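Local coordinates for protein glycosyl hydrolase (Bacteroides ovatus, PDB 3QC2) that belongs to the glycosyl hydrolases and folds as a five-bladed beta-propeller, its precise role not established, at residues P56-Y61 and G328-K333; V66-A71 and L86-S91; P103-D108 and K157-H162; R125-D130 and G182-E187; L133-Y138 and L148-S153. One frame throughout, in Å; residues are numbered along the deposited sequence. Where two conformers were deposited one is given.

Contact 1: residues P56-Y61 and G328-K333; sequences PAATLY and GMVYFK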
# COMPACT_ATOMS: atom_id res chain seq x y z
N PRO A 56 3.44 -4.19 3.04
CA PRO A 56 2.38 -4.68 3.93
C PRO A 56 1.10 -3.85 4.01
O PRO A 56 1.12 -2.65 3.76
CB PRO A 56 3.05 -4.61 5.28
CG PRO A 56 3.90 -3.29 5.17
CD PRO A 56 4.28 -3.18 3.71
N ALA A 57 0.01 -4.52 4.38
CA ALA A 57 -1.24 -3.88 4.67
C ALA A 57 -1.29 -3.85 6.19
O ALA A 57 -0.60 -4.64 6.86
CB ALA A 57 -2.39 -4.67 4.12
N ALA A 58 -2.10 -2.97 6.75
CA ALA A 58 -2.20 -2.87 8.20
C ALA A 58 -3.58 -2.41 8.58
O ALA A 58 -4.19 -1.59 7.88
CB ALA A 58 -1.15 -1.90 8.73
N THR A 59 -4.09 -2.94 9.69
CA THR A 59 -5.39 -2.58 10.14
C THR A 59 -5.56 -2.87 11.63
O THR A 59 -4.64 -3.38 12.27
CB THR A 59 -6.49 -3.31 9.30
OG1 THR A 59 -7.78 -2.82 9.67
CG2 THR A 59 -6.42 -4.83 9.50
N LEU A 60 -6.72 -2.52 12.16
CA LEU A 60 -7.05 -2.74 13.55
C LEU A 60 -8.03 -3.91 13.67
O LEU A 60 -9.01 -3.99 12.90
CB LEU A 60 -7.68 -1.49 14.14
CG LEU A 60 -8.02 -1.49 15.62
CD1 LEU A 60 -6.75 -1.66 16.46
CD2 LEU A 60 -8.78 -0.20 16.01
N TYR A 61 -7.76 -4.82 14.61
CA TYR A 61 -8.62 -6.00 14.87
C TYR A 61 -8.46 -6.45 16.32
O TYR A 61 -7.35 -6.74 16.76
CB TYR A 61 -8.26 -7.14 13.91
CG TYR A 61 -9.11 -8.41 14.05
CD1 TYR A 61 -10.43 -8.44 13.59
CD2 TYR A 61 -8.57 -9.58 14.59
CE1 TYR A 61 -11.21 -9.61 13.69
CE2 TYR A 61 -9.34 -10.76 14.70
CZ TYR A 61 -10.66 -10.76 14.24
OH TYR A 61 -11.42 -11.90 14.33
N GLY A 328 0.71 0.51 4.64
CA GLY A 328 -0.16 0.22 5.80
C GLY A 328 -0.13 1.37 6.78
O GLY A 328 0.91 2.04 6.95
N MSE A 329 -1.25 1.60 7.47
CA MSE A 329 -1.36 2.72 8.39
C MSE A 329 -2.49 2.49 9.39
O MSE A 329 -3.61 2.18 9.01
CB MSE A 329 -1.61 3.98 7.56
CG MSE A 329 -1.48 5.27 8.28
SE MSE A 329 -1.54 6.76 6.99
CE MSE A 329 -1.55 8.21 8.28
N VAL A 330 -2.19 2.63 10.69
CA VAL A 330 -3.18 2.38 11.73
C VAL A 330 -3.16 3.44 12.83
O VAL A 330 -2.11 3.78 13.35
CB VAL A 330 -2.95 0.99 12.41
CG1 VAL A 330 -4.10 0.66 13.33
CG2 VAL A 330 -2.77 -0.13 11.36
N TYR A 331 -4.34 3.94 13.18
CA TYR A 331 -4.48 4.88 14.29
C TYR A 331 -4.68 4.00 15.50
O TYR A 331 -5.72 3.35 15.65
CB TYR A 331 -5.66 5.81 14.07
CG TYR A 331 -5.80 6.90 15.11
CD1 TYR A 331 -4.75 7.78 15.35
CD2 TYR A 331 -6.99 7.08 15.81
CE1 TYR A 331 -4.88 8.79 16.29
CE2 TYR A 331 -7.12 8.09 16.74
CZ TYR A 331 -6.06 8.95 16.98
OH TYR A 331 -6.18 9.95 17.91
N PHE A 332 -3.67 3.97 16.37
CA PHE A 332 -3.67 3.07 17.51
C PHE A 332 -3.14 3.77 18.73
O PHE A 332 -2.05 4.32 18.70
CB PHE A 332 -2.80 1.85 17.15
CG PHE A 332 -2.80 0.75 18.19
CD1 PHE A 332 -3.93 -0.06 18.38
CD2 PHE A 332 -1.65 0.48 18.93
CE1 PHE A 332 -3.92 -1.08 19.32
CE2 PHE A 332 -1.63 -0.56 19.88
CZ PHE A 332 -2.76 -1.34 20.07
N LYS A 333 -3.92 3.75 19.81
CA LYS A 333 -3.54 4.40 21.07
C LYS A 333 -3.12 5.86 20.85
O LYS A 333 -2.06 6.29 21.30
CB LYS A 333 -2.43 3.60 21.78
CG LYS A 333 -2.93 2.24 22.30
CD LYS A 333 -1.83 1.47 23.01
CE LYS A 333 -2.41 0.27 23.80
NZ LYS A 333 -1.34 -0.56 24.48
O HOH W 1 -3.73 0.74 6.62
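Val330 lies against Ala58 and the backbone of Thr59 where the first strands of two beta-propeller blades, 52-61 and 324-332, run nearly parallel, 16° apart. Its two methyls divide the work: with CG1 anti to the backbone N (chi1 -171°), CG2 stays beside that nitrogen and comes 3.6 Å from Ala58 CB and 3.5 Å from Thr59 N. CG1 meets Leu60 more loosely. Ala58 CB, pointing at the neighbouring strand, fits over Gly328, whose lack of a side chain lets CA of Gly328 stand 3.7 Å from the Ala58 methyl. Farther along, Leu60 and Phe332 cross at about a right angle, with Leu60 CD1 3.8 Å from Phe332 CD1. No direct hydrogen bond joins the two strands; instead water 1 accepts the N-H of Met329 at 2.8 Å and lies 2.7 Å from Ala58 O. Each strand finds its backbone partners within its own blade: Ala57 with Leu68 and Thr59 with Val66, Gly328 with Tyr339 and Val330 with Tyr337. The blades therefore meet here through apolar side chains, from an alanine methyl to a phenylalanine ring, and a bridging water, a buried packing seam and not a continued sheet.

Contact 2: residues V66-A71 and L86-S91; sequences VVLYRA and LGYATS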
# COMPACT_ATOMS: atom_id res chain seq x y z
N VAL A 66 -2.98 -5.66 13.17
CA VAL A 66 -2.71 -6.83 12.33
C VAL A 66 -2.07 -6.37 11.03
O VAL A 66 -2.52 -5.40 10.41
CB VAL A 66 -3.99 -7.63 12.01
CG1 VAL A 66 -3.73 -8.66 10.93
CG2 VAL A 66 -4.53 -8.30 13.27
N VAL A 67 -1.01 -7.05 10.63
CA VAL A 67 -0.33 -6.77 9.40
C VAL A 67 -0.34 -7.99 8.50
O VAL A 67 -0.12 -9.11 8.96
CB VAL A 67 1.16 -6.34 9.66
CG1 VAL A 67 2.01 -6.54 8.41
CG2 VAL A 67 1.23 -4.88 10.16
N LEU A 68 -0.67 -7.78 7.23
CA LEU A 68 -0.54 -8.81 6.21
C LEU A 68 0.60 -8.36 5.33
O LEU A 68 0.53 -7.30 4.70
CB LEU A 68 -1.81 -9.02 5.39
CG LEU A 68 -2.82 -10.00 6.00
CD1 LEU A 68 -3.42 -9.46 7.23
CD2 LEU A 68 -3.89 -10.32 4.97
N TYR A 69 1.66 -9.17 5.29
CA TYR A 69 2.86 -8.82 4.53
C TYR A 69 3.06 -9.68 3.30
O TYR A 69 2.79 -10.88 3.32
CB TYR A 69 4.10 -8.90 5.44
CG TYR A 69 4.33 -10.25 6.14
CD1 TYR A 69 3.74 -10.53 7.37
CD2 TYR A 69 5.13 -11.23 5.56
CE1 TYR A 69 3.96 -11.77 8.03
CE2 TYR A 69 5.35 -12.46 6.20
CZ TYR A 69 4.76 -12.72 7.44
OH TYR A 69 4.97 -13.91 8.06
N ARG A 70 3.52 -9.04 2.22
CA ARG A 70 3.84 -9.72 0.99
C ARG A 70 5.10 -10.53 1.23
O ARG A 70 6.13 -9.98 1.58
CB ARG A 70 4.09 -8.72 -0.14
CG ARG A 70 4.62 -9.33 -1.43
CD ARG A 70 4.81 -8.28 -2.51
NE ARG A 70 5.43 -8.83 -3.71
CZ ARG A 70 5.72 -8.14 -4.82
NH1 ARG A 70 5.43 -6.83 -4.91
NH2 ARG A 70 6.29 -8.75 -5.86
N ALA A 71 5.02 -11.84 1.02
CA ALA A 71 6.16 -12.74 1.22
C ALA A 71 6.47 -13.49 -0.06
O ALA A 71 5.56 -13.92 -0.78
CB ALA A 71 5.86 -13.71 2.32
N LEU A 86 0.54 -13.81 1.11
CA LEU A 86 0.43 -12.88 2.23
C LEU A 86 0.56 -13.55 3.58
O LEU A 86 -0.21 -14.47 3.91
CB LEU A 86 -0.88 -12.09 2.17
CG LEU A 86 -1.17 -11.34 0.86
CD1 LEU A 86 -2.43 -10.52 1.04
CD2 LEU A 86 -0.03 -10.45 0.44
N GLY A 87 1.54 -13.10 4.35
CA GLY A 87 1.77 -13.57 5.70
C GLY A 87 0.90 -12.78 6.64
O GLY A 87 0.46 -11.68 6.30
N TYR A 88 0.66 -13.33 7.83
CA TYR A 88 -0.20 -12.71 8.85
C TYR A 88 0.61 -12.50 10.13
O TYR A 88 1.30 -13.39 10.57
CB TYR A 88 -1.41 -13.62 9.11
CG TYR A 88 -2.39 -13.18 10.22
CD1 TYR A 88 -2.09 -13.38 11.57
CD2 TYR A 88 -3.63 -12.62 9.90
CE1 TYR A 88 -2.98 -13.00 12.58
CE2 TYR A 88 -4.52 -12.23 10.89
CZ TYR A 88 -4.20 -12.42 12.23
OH TYR A 88 -5.09 -12.05 13.21
N ALA A 89 0.50 -11.31 10.72
CA ALA A 89 1.21 -10.96 11.96
C ALA A 89 0.34 -10.04 12.79
O ALA A 89 -0.37 -9.19 12.25
CB ALA A 89 2.50 -10.31 11.66
N THR A 90 0.41 -10.19 14.11
CA THR A 90 -0.37 -9.38 15.03
C THR A 90 0.56 -8.70 16.04
O THR A 90 1.63 -9.23 16.36
CB THR A 90 -1.44 -10.24 15.77
OG1 THR A 90 -2.32 -9.39 16.52
CG2 THR A 90 -0.80 -11.26 16.68
N SER A 91 0.14 -7.54 16.54
CA SER A 91 0.94 -6.79 17.52
C SER A 91 0.07 -6.06 18.55
O SER A 91 -1.01 -5.55 18.22
CB SER A 91 1.81 -5.77 16.81
OG SER A 91 2.51 -4.95 17.74
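Tyr69 lays its ring across Gly87, its partner in a hydrogen-bonded pair of the antiparallel hairpin formed by strands 64-72 and 84-91. From CB the side chain turns between its own backbone N and carbonyl carbon (chi1 56°), which folds it over the neighbouring strand. CG begins the overlap near Gly87 O, CD1 is 3.6 Å from that same oxygen, and CE1 comes 3.5 Å from Gly87 C. CE1 also has the methyl of Ala89 at the ring edge. CZ then sits 3.6 Å from Gly87 CA, which makes a CH-pi contact over the face, 15° off the ring normal. At the tip, OH passes beyond the hairpin to hydrogen-bond with Glu49 and Arg99. The backbones of the same pair are joined both ways, Gly87 N to Tyr69 O at 2.7 Å and Tyr69 N to Gly87 O at 3.0 Å; Val67 and Ala89 form the next such pair. On the opposite face of the sheet, Val66 CG1 touches Tyr88 CE2 at 3.7 Å, and Leu68 CD1 approaches Tyr88 CD2 at 4.1 Å. The bare Gly87 lets the Tyr69 ring lie close on one face, while the other face packs separately through Val66, Leu68 and Tyr88, and the polar tip of Tyr69 is satisfied by charged residues outside the hairpin.

Contact 3: residues P103-D108 and K157-H162; sequences PVFYPD and KDWTKH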
# COMPACT_ATOMS: atom_id res chain seq x y z
N PRO A 103 1.17 -18.87 5.22
CA PRO A 103 0.45 -17.71 4.66
C PRO A 103 -1.06 -17.85 4.78
O PRO A 103 -1.58 -18.96 4.77
CB PRO A 103 0.88 -17.72 3.17
CG PRO A 103 1.17 -19.15 2.87
CD PRO A 103 1.65 -19.79 4.17
N VAL A 104 -1.76 -16.72 4.90
CA VAL A 104 -3.23 -16.72 5.02
C VAL A 104 -3.94 -16.39 3.72
O VAL A 104 -5.16 -16.52 3.63
CB VAL A 104 -3.71 -15.75 6.12
CG1 VAL A 104 -3.18 -16.19 7.48
CG2 VAL A 104 -3.30 -14.32 5.80
N PHE A 105 -3.19 -15.94 2.71
CA PHE A 105 -3.76 -15.59 1.43
C PHE A 105 -2.74 -15.94 0.35
O PHE A 105 -1.61 -15.50 0.39
CB PHE A 105 -4.11 -14.10 1.41
CG PHE A 105 -5.00 -13.70 0.27
CD1 PHE A 105 -6.35 -14.06 0.27
CD2 PHE A 105 -4.51 -12.92 -0.79
CE1 PHE A 105 -7.21 -13.68 -0.80
CE2 PHE A 105 -5.35 -12.54 -1.85
CZ PHE A 105 -6.71 -12.92 -1.85
N TYR A 106 -3.17 -16.75 -0.62
CA TYR A 106 -2.28 -17.23 -1.66
C TYR A 106 -3.07 -17.74 -2.88
O TYR A 106 -4.28 -17.94 -2.80
CB TYR A 106 -1.43 -18.37 -1.09
CG TYR A 106 -2.24 -19.38 -0.28
CD1 TYR A 106 -2.82 -20.48 -0.90
CD2 TYR A 106 -2.44 -19.22 1.10
CE1 TYR A 106 -3.57 -21.41 -0.18
CE2 TYR A 106 -3.19 -20.14 1.83
CZ TYR A 106 -3.75 -21.23 1.18
OH TYR A 106 -4.50 -22.15 1.89
N PRO A 107 -2.38 -17.91 -4.03
CA PRO A 107 -3.07 -18.48 -5.19
C PRO A 107 -3.36 -19.95 -4.93
O PRO A 107 -2.55 -20.65 -4.31
CB PRO A 107 -2.05 -18.31 -6.33
CG PRO A 107 -0.75 -18.18 -5.65
CD PRO A 107 -1.00 -17.50 -4.36
N ASP A 108 -4.51 -20.42 -5.39
CA ASP A 108 -4.94 -21.78 -5.12
C ASP A 108 -5.81 -22.24 -6.27
O ASP A 108 -6.15 -21.44 -7.16
CB ASP A 108 -5.73 -21.77 -3.79
CG ASP A 108 -5.97 -23.15 -3.23
OD1 ASP A 108 -5.61 -24.17 -3.88
OD2 ASP A 108 -6.53 -23.23 -2.11
N LYS A 157 -8.20 -13.77 8.21
CA LYS A 157 -7.56 -15.08 7.89
C LYS A 157 -8.32 -15.85 6.80
O LYS A 157 -7.70 -16.38 5.86
CB LYS A 157 -7.42 -15.96 9.15
CG LYS A 157 -6.33 -15.47 10.14
CD LYS A 157 -6.03 -16.53 11.24
CE LYS A 157 -4.84 -16.11 12.11
NZ LYS A 157 -4.53 -17.10 13.21
N ASP A 158 -9.65 -15.90 6.91
CA ASP A 158 -10.50 -16.59 5.93
C ASP A 158 -11.02 -15.57 4.93
O ASP A 158 -12.01 -14.88 5.19
CB ASP A 158 -11.65 -17.28 6.65
CG ASP A 158 -11.17 -18.30 7.67
OD1 ASP A 158 -10.13 -18.96 7.42
OD2 ASP A 158 -11.83 -18.43 8.72
N TRP A 159 -10.35 -15.49 3.78
CA TRP A 159 -10.68 -14.50 2.74
C TRP A 159 -11.53 -15.05 1.61
O TRP A 159 -11.41 -16.22 1.24
CB TRP A 159 -9.40 -13.94 2.15
CG TRP A 159 -8.62 -13.18 3.13
CD1 TRP A 159 -7.67 -13.67 3.96
CD2 TRP A 159 -8.75 -11.79 3.42
NE1 TRP A 159 -7.17 -12.65 4.75
CE2 TRP A 159 -7.82 -11.49 4.43
CE3 TRP A 159 -9.55 -10.76 2.91
CZ2 TRP A 159 -7.67 -10.20 4.96
CZ3 TRP A 159 -9.40 -9.48 3.43
CH2 TRP A 159 -8.47 -9.21 4.45
N THR A 160 -12.40 -14.18 1.07
CA THR A 160 -13.24 -14.52 -0.06
C THR A 160 -12.76 -13.68 -1.24
O THR A 160 -12.77 -12.46 -1.18
CB THR A 160 -14.71 -14.19 0.20
OG1 THR A 160 -15.14 -14.86 1.38
CG2 THR A 160 -15.58 -14.64 -0.99
N LYS A 161 -12.33 -14.35 -2.31
CA LYS A 161 -11.83 -13.68 -3.50
C LYS A 161 -12.99 -13.33 -4.41
O LYS A 161 -13.77 -14.21 -4.81
CB LYS A 161 -10.84 -14.58 -4.23
CG LYS A 161 -9.62 -15.03 -3.37
CD LYS A 161 -8.65 -15.89 -4.18
CE LYS A 161 -7.44 -16.30 -3.37
NZ LYS A 161 -6.44 -17.06 -4.18
N HIS A 162 -13.11 -12.05 -4.75
CA HIS A 162 -14.19 -11.57 -5.62
C HIS A 162 -13.71 -11.22 -7.03
O HIS A 162 -14.51 -10.80 -7.87
CB HIS A 162 -14.86 -10.36 -4.98
CG HIS A 162 -15.45 -10.63 -3.63
ND1 HIS A 162 -16.71 -11.15 -3.46
CD2 HIS A 162 -14.94 -10.44 -2.39
CE1 HIS A 162 -16.96 -11.28 -2.16
NE2 HIS A 162 -15.90 -10.85 -1.49
O HOH W 2 -6.62 -18.58 4.68
O HOH W 3 -5.72 -18.30 -7.16
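Phe105 and Trp159 meet beside a classic beta bulge, in which Val104 and Phe105 both face Leu86 of strand 84-91; the contact joins this edge of one propeller blade to the outer strand, 160-164, of the next. The aromatic part is an offset edge-to-face pair: the edge of Phe105 is turned to the face of the Trp159 five-membered ring, centroids 5.2 Å apart and planes at 71°. Phe105 CD1 also rests 3.6 Å from Trp159 CB. The charged part belongs to Lys161, whose extended chain runs past Phe105, CE 3.7 Å from CE1 of that ring, and gives a hydrogen bond from NZ to Tyr106 O at 2.7 Å. The donor lies above the carbonyl plane, 36° out of it. Salt bridges to Glu116 and Asp110 hold the same group; at 5.1 Å from NZ to the Phe105 ring centroid, any cation-pi attraction is at most weak. Water makes the third link: water 2 joins Val104 O and Lys157 O, 2.7 Å from each, spanning two acceptors that cannot bond to one another. Lys157 NZ forms a salt bridge with Glu100, while its aliphatic start crosses Val104 obliquely, CG lying 4.2 Å from Val104 CG1.

Contact 4: residues R125-D130 and G182-E187; sequences RIAVTD and GSILTE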
# COMPACT_ATOMS: atom_id res chain seq x y z
N ARG A 125 -3.66 -3.71 0.51
CA ARG A 125 -4.11 -2.53 1.22
C ARG A 125 -5.45 -2.94 1.82
O ARG A 125 -6.30 -3.48 1.11
CB ARG A 125 -4.25 -1.34 0.28
CG ARG A 125 -2.92 -0.79 -0.19
CD ARG A 125 -3.07 0.05 -1.42
NE ARG A 125 -1.80 0.61 -1.87
CZ ARG A 125 -0.86 -0.07 -2.54
NH1 ARG A 125 -1.01 -1.36 -2.82
NH2 ARG A 125 0.25 0.56 -2.91
N ILE A 126 -5.61 -2.73 3.13
CA ILE A 126 -6.81 -3.12 3.83
C ILE A 126 -7.50 -1.96 4.54
O ILE A 126 -6.86 -1.17 5.22
CB ILE A 126 -6.51 -4.24 4.88
CG1 ILE A 126 -5.98 -5.52 4.18
CG2 ILE A 126 -7.76 -4.56 5.72
CD1 ILE A 126 -5.63 -6.68 5.16
N ALA A 127 -8.81 -1.86 4.34
CA ALA A 127 -9.65 -0.89 5.00
C ALA A 127 -10.82 -1.68 5.58
O ALA A 127 -11.13 -2.78 5.10
CB ALA A 127 -10.13 0.15 4.02
N VAL A 128 -11.45 -1.14 6.62
CA VAL A 128 -12.56 -1.83 7.28
C VAL A 128 -13.81 -0.97 7.32
O VAL A 128 -13.74 0.23 7.52
CB VAL A 128 -12.20 -2.24 8.75
CG1 VAL A 128 -11.90 -1.01 9.61
CG2 VAL A 128 -13.34 -3.11 9.38
N THR A 129 -14.97 -1.60 7.11
CA THR A 129 -16.24 -0.90 7.16
C THR A 129 -16.65 -0.65 8.60
O THR A 129 -16.02 -1.15 9.53
CB THR A 129 -17.40 -1.72 6.47
OG1 THR A 129 -17.65 -2.94 7.21
CG2 THR A 129 -17.06 -2.04 5.03
N ASP A 130 -17.70 0.14 8.77
CA ASP A 130 -18.26 0.41 10.10
C ASP A 130 -18.51 -0.85 10.89
O ASP A 130 -18.20 -0.91 12.06
CB ASP A 130 -19.61 1.15 9.96
CG ASP A 130 -19.45 2.63 9.88
OD1 ASP A 130 -18.94 3.20 10.87
OD2 ASP A 130 -19.88 3.23 8.85
N GLY A 182 -4.73 0.18 -4.80
CA GLY A 182 -6.01 0.85 -4.52
C GLY A 182 -6.13 1.35 -3.08
O GLY A 182 -6.09 0.56 -2.14
N SER A 183 -6.30 2.67 -2.93
CA SER A 183 -6.44 3.31 -1.60
C SER A 183 -7.88 3.78 -1.35
O SER A 183 -8.27 4.88 -1.75
CB SER A 183 -5.49 4.49 -1.49
OG SER A 183 -4.17 4.06 -1.67
N ILE A 184 -8.66 2.95 -0.66
CA ILE A 184 -10.06 3.28 -0.38
C ILE A 184 -10.15 4.46 0.58
O ILE A 184 -9.29 4.63 1.46
CB ILE A 184 -10.83 2.07 0.22
CG1 ILE A 184 -10.86 0.92 -0.78
CG2 ILE A 184 -12.26 2.47 0.60
CD1 ILE A 184 -11.52 -0.34 -0.23
N LEU A 185 -11.18 5.29 0.39
CA LEU A 185 -11.38 6.46 1.23
C LEU A 185 -11.90 6.04 2.60
O LEU A 185 -12.83 5.24 2.70
CB LEU A 185 -12.37 7.42 0.58
CG LEU A 185 -12.57 8.75 1.31
CD1 LEU A 185 -11.27 9.56 1.37
CD2 LEU A 185 -13.63 9.53 0.62
N THR A 186 -11.30 6.60 3.65
CA THR A 186 -11.65 6.31 5.00
C THR A 186 -11.72 7.58 5.83
O THR A 186 -11.27 8.63 5.40
CB THR A 186 -10.60 5.39 5.67
OG1 THR A 186 -9.34 6.08 5.75
CG2 THR A 186 -10.43 4.10 4.87
N GLU A 187 -12.28 7.45 7.04
CA GLU A 187 -12.37 8.54 8.00
C GLU A 187 -12.28 7.99 9.43
O GLU A 187 -12.73 6.87 9.70
CB GLU A 187 -13.69 9.31 7.83
CG GLU A 187 -13.81 10.53 8.81
CD GLU A 187 -15.10 11.33 8.65
OE1 GLU A 187 -16.06 10.84 8.00
OE2 GLU A 187 -15.16 12.46 9.20
O HOH W 4 -3.89 -2.54 -3.79
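Arg125 passes its aliphatic chain across Gly182, where strands 120-128 and 182-189, the first strands of adjacent propeller blades, run 16° apart. Van der Waals contact is close at this end: CD of Arg125 is 3.1 Å from Gly182 O, and CB of Arg125 is 3.6 Å from the same oxygen. The side chain is extended from CG to NE, then turns at chi4 (77°), presenting its guanidinium obliquely to Gly182 N and Ser183 OG. Apolar contact continues at Ala127, whose CB lies 4.1 Å from Thr186 CG2 and 4.3 Å from Ile184 CB. The Thr186 methyl is beside its backbone N, while OG1 takes the other branch and bonds to Ala254 O and Gln193 NE2. No direct hydrogen bond links the segments, but water 4 accepts the N-H of Gly182 at 3.0 Å and, weakly, one from Arg125 NH1 at 3.3 Å. The guanidinium is held by strand 247-257: NE bonds to Gly251 O and NH2 to Cys250 O. Its ion pair with Glu327 is long and weak. Ser183 OG bonds to Gly251 O and Pro252 O. A buried arginine whose N-H groups meet backbone carbonyls and, weakly, a water thus links three strands.

Contact 5: residues L133-Y138 and L148-S153; sequences LYVMMY and LAVATS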
# COMPACT_ATOMS: atom_id res chain seq x y z
N LEU A 133 -16.29 -5.36 8.28
CA LEU A 133 -15.98 -6.09 7.05
C LEU A 133 -14.66 -5.53 6.52
O LEU A 133 -14.59 -4.36 6.15
CB LEU A 133 -17.08 -5.93 5.99
CG LEU A 133 -16.84 -6.71 4.66
CD1 LEU A 133 -16.83 -8.21 4.90
CD2 LEU A 133 -17.88 -6.35 3.60
N TYR A 134 -13.62 -6.36 6.50
CA TYR A 134 -12.32 -5.95 5.99
C TYR A 134 -12.31 -6.14 4.49
O TYR A 134 -12.70 -7.20 3.99
CB TYR A 134 -11.20 -6.75 6.66
CG TYR A 134 -11.08 -6.44 8.12
CD1 TYR A 134 -11.79 -7.17 9.06
CD2 TYR A 134 -10.28 -5.40 8.56
CE1 TYR A 134 -11.70 -6.87 10.42
CE2 TYR A 134 -10.18 -5.09 9.92
CZ TYR A 134 -10.90 -5.84 10.84
OH TYR A 134 -10.80 -5.54 12.18
N VAL A 135 -11.89 -5.08 3.78
CA VAL A 135 -11.83 -5.10 2.33
C VAL A 135 -10.37 -4.94 1.89
O VAL A 135 -9.72 -3.92 2.19
CB VAL A 135 -12.67 -3.95 1.72
CG1 VAL A 135 -12.61 -3.98 0.18
CG2 VAL A 135 -14.13 -4.05 2.20
N MSE A 136 -9.86 -5.95 1.17
CA MSE A 136 -8.50 -5.93 0.70
C MSE A 136 -8.41 -5.65 -0.78
O MSE A 136 -9.03 -6.32 -1.58
CB MSE A 136 -7.82 -7.27 0.96
CG MSE A 136 -6.46 -7.43 0.25
SE MSE A 136 -5.67 -9.14 0.57
CE MSE A 136 -5.23 -8.87 2.37
N MSE A 137 -7.61 -4.64 -1.12
CA MSE A 137 -7.30 -4.31 -2.49
C MSE A 137 -5.89 -4.82 -2.70
O MSE A 137 -4.97 -4.40 -1.98
CB MSE A 137 -7.34 -2.81 -2.71
CG MSE A 137 -8.71 -2.15 -2.44
SE MSE A 137 -10.10 -2.79 -3.65
CE MSE A 137 -9.27 -2.44 -5.28
N TYR A 138 -5.70 -5.73 -3.66
CA TYR A 138 -4.36 -6.30 -3.94
C TYR A 138 -4.17 -6.53 -5.41
O TYR A 138 -5.11 -6.42 -6.20
CB TYR A 138 -4.19 -7.60 -3.20
CG TYR A 138 -5.03 -8.75 -3.73
CD1 TYR A 138 -6.38 -8.86 -3.40
CD2 TYR A 138 -4.47 -9.73 -4.54
CE1 TYR A 138 -7.17 -9.93 -3.88
CE2 TYR A 138 -5.25 -10.81 -5.04
CZ TYR A 138 -6.59 -10.90 -4.70
OH TYR A 138 -7.35 -11.93 -5.16
N LEU A 148 -5.86 -5.10 -10.29
CA LEU A 148 -6.29 -4.69 -8.97
C LEU A 148 -7.52 -5.52 -8.69
O LEU A 148 -8.50 -5.48 -9.46
CB LEU A 148 -6.61 -3.20 -8.93
CG LEU A 148 -7.11 -2.67 -7.59
CD1 LEU A 148 -6.12 -2.99 -6.42
CD2 LEU A 148 -7.41 -1.16 -7.68
N ALA A 149 -7.47 -6.28 -7.60
CA ALA A 149 -8.56 -7.19 -7.24
C ALA A 149 -9.03 -6.98 -5.82
O ALA A 149 -8.37 -6.30 -5.03
CB ALA A 149 -8.12 -8.65 -7.43
N VAL A 150 -10.17 -7.59 -5.50
CA VAL A 150 -10.78 -7.45 -4.20
C VAL A 150 -10.95 -8.77 -3.47
O VAL A 150 -11.24 -9.81 -4.08
CB VAL A 150 -12.19 -6.79 -4.34
CG1 VAL A 150 -12.79 -6.50 -2.96
CG2 VAL A 150 -12.10 -5.50 -5.15
N ALA A 151 -10.75 -8.72 -2.15
CA ALA A 151 -10.94 -9.87 -1.25
C ALA A 151 -11.54 -9.35 0.06
O ALA A 151 -11.10 -8.33 0.57
CB ALA A 151 -9.63 -10.58 -1.00
N THR A 152 -12.55 -10.04 0.59
CA THR A 152 -13.18 -9.61 1.86
C THR A 152 -13.03 -10.65 2.95
O THR A 152 -12.91 -11.85 2.68
CB THR A 152 -14.69 -9.28 1.70
OG1 THR A 152 -15.37 -10.39 1.10
CG2 THR A 152 -14.87 -8.06 0.84
N SER A 153 -13.04 -10.18 4.19
CA SER A 153 -12.90 -11.02 5.36
C SER A 153 -13.45 -10.35 6.59
O SER A 153 -13.58 -9.11 6.64
CB SER A 153 -11.43 -11.31 5.59
OG SER A 153 -11.22 -11.86 6.88
O HOH W 5 -9.98 -11.46 -5.86
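Tyr138 folds its ring over Ala149 at the tightly packed end of this hairpin. Its CG sits between backbone N and carbonyl carbon (chi1 70°), a turn that swings the ring across and puts the Ala149 methyl over one face, 4.1 Å from the ring centroid, while CE1 touches Ala151 CB at 3.8 Å. On the opposite face of the sheet, the selenomethionine Met137 lies side by side with Val150, SE 3.7 Å from CG2. Tyr138 OH, already bonded to Glu116, is joined by water 5 to Val150 O. The other end is looser, with Leu133 and Thr152 partly exposed and Leu133 CD1 no nearer to Thr152 CB than 4.0 Å. Tyr134 presents its ring edge, in plane, to Ser153 O and sends its OH to Leu60 O. Backbone bonds run the whole length, Tyr134 N to Ser153 O (2.8 Å) at one end and Ala149 N to Tyr138 O (2.7 Å) at the other. Strands 134-141 and 146-153 are thus the middle pair of a beta-propeller blade's four-stranded antiparallel meander.

How the contacts relate
Contact 1 encloses all the others along the chain, packing an early strand against the first strand of the last sheet, and so brings the two ends of the propeller together. Contact 2 comes next and lies in the sheet of strand 52-61, its centre about 11 Å from that of contact 1. Contacts 3 and 4 follow, their segments alternating, with contact 5 nested inside both. Contact 5 is central to the second sheet, its centre about 9 Å from that of contact 4 and 10 Å from that of contact 3: its strands 134-141 and 146-153 are neighbours of strand 120-128 of contact 4 and strand 160-164 of contact 3. Contacts 2 and 5 build blades; contacts 1, 3 and 4 join blade to blade.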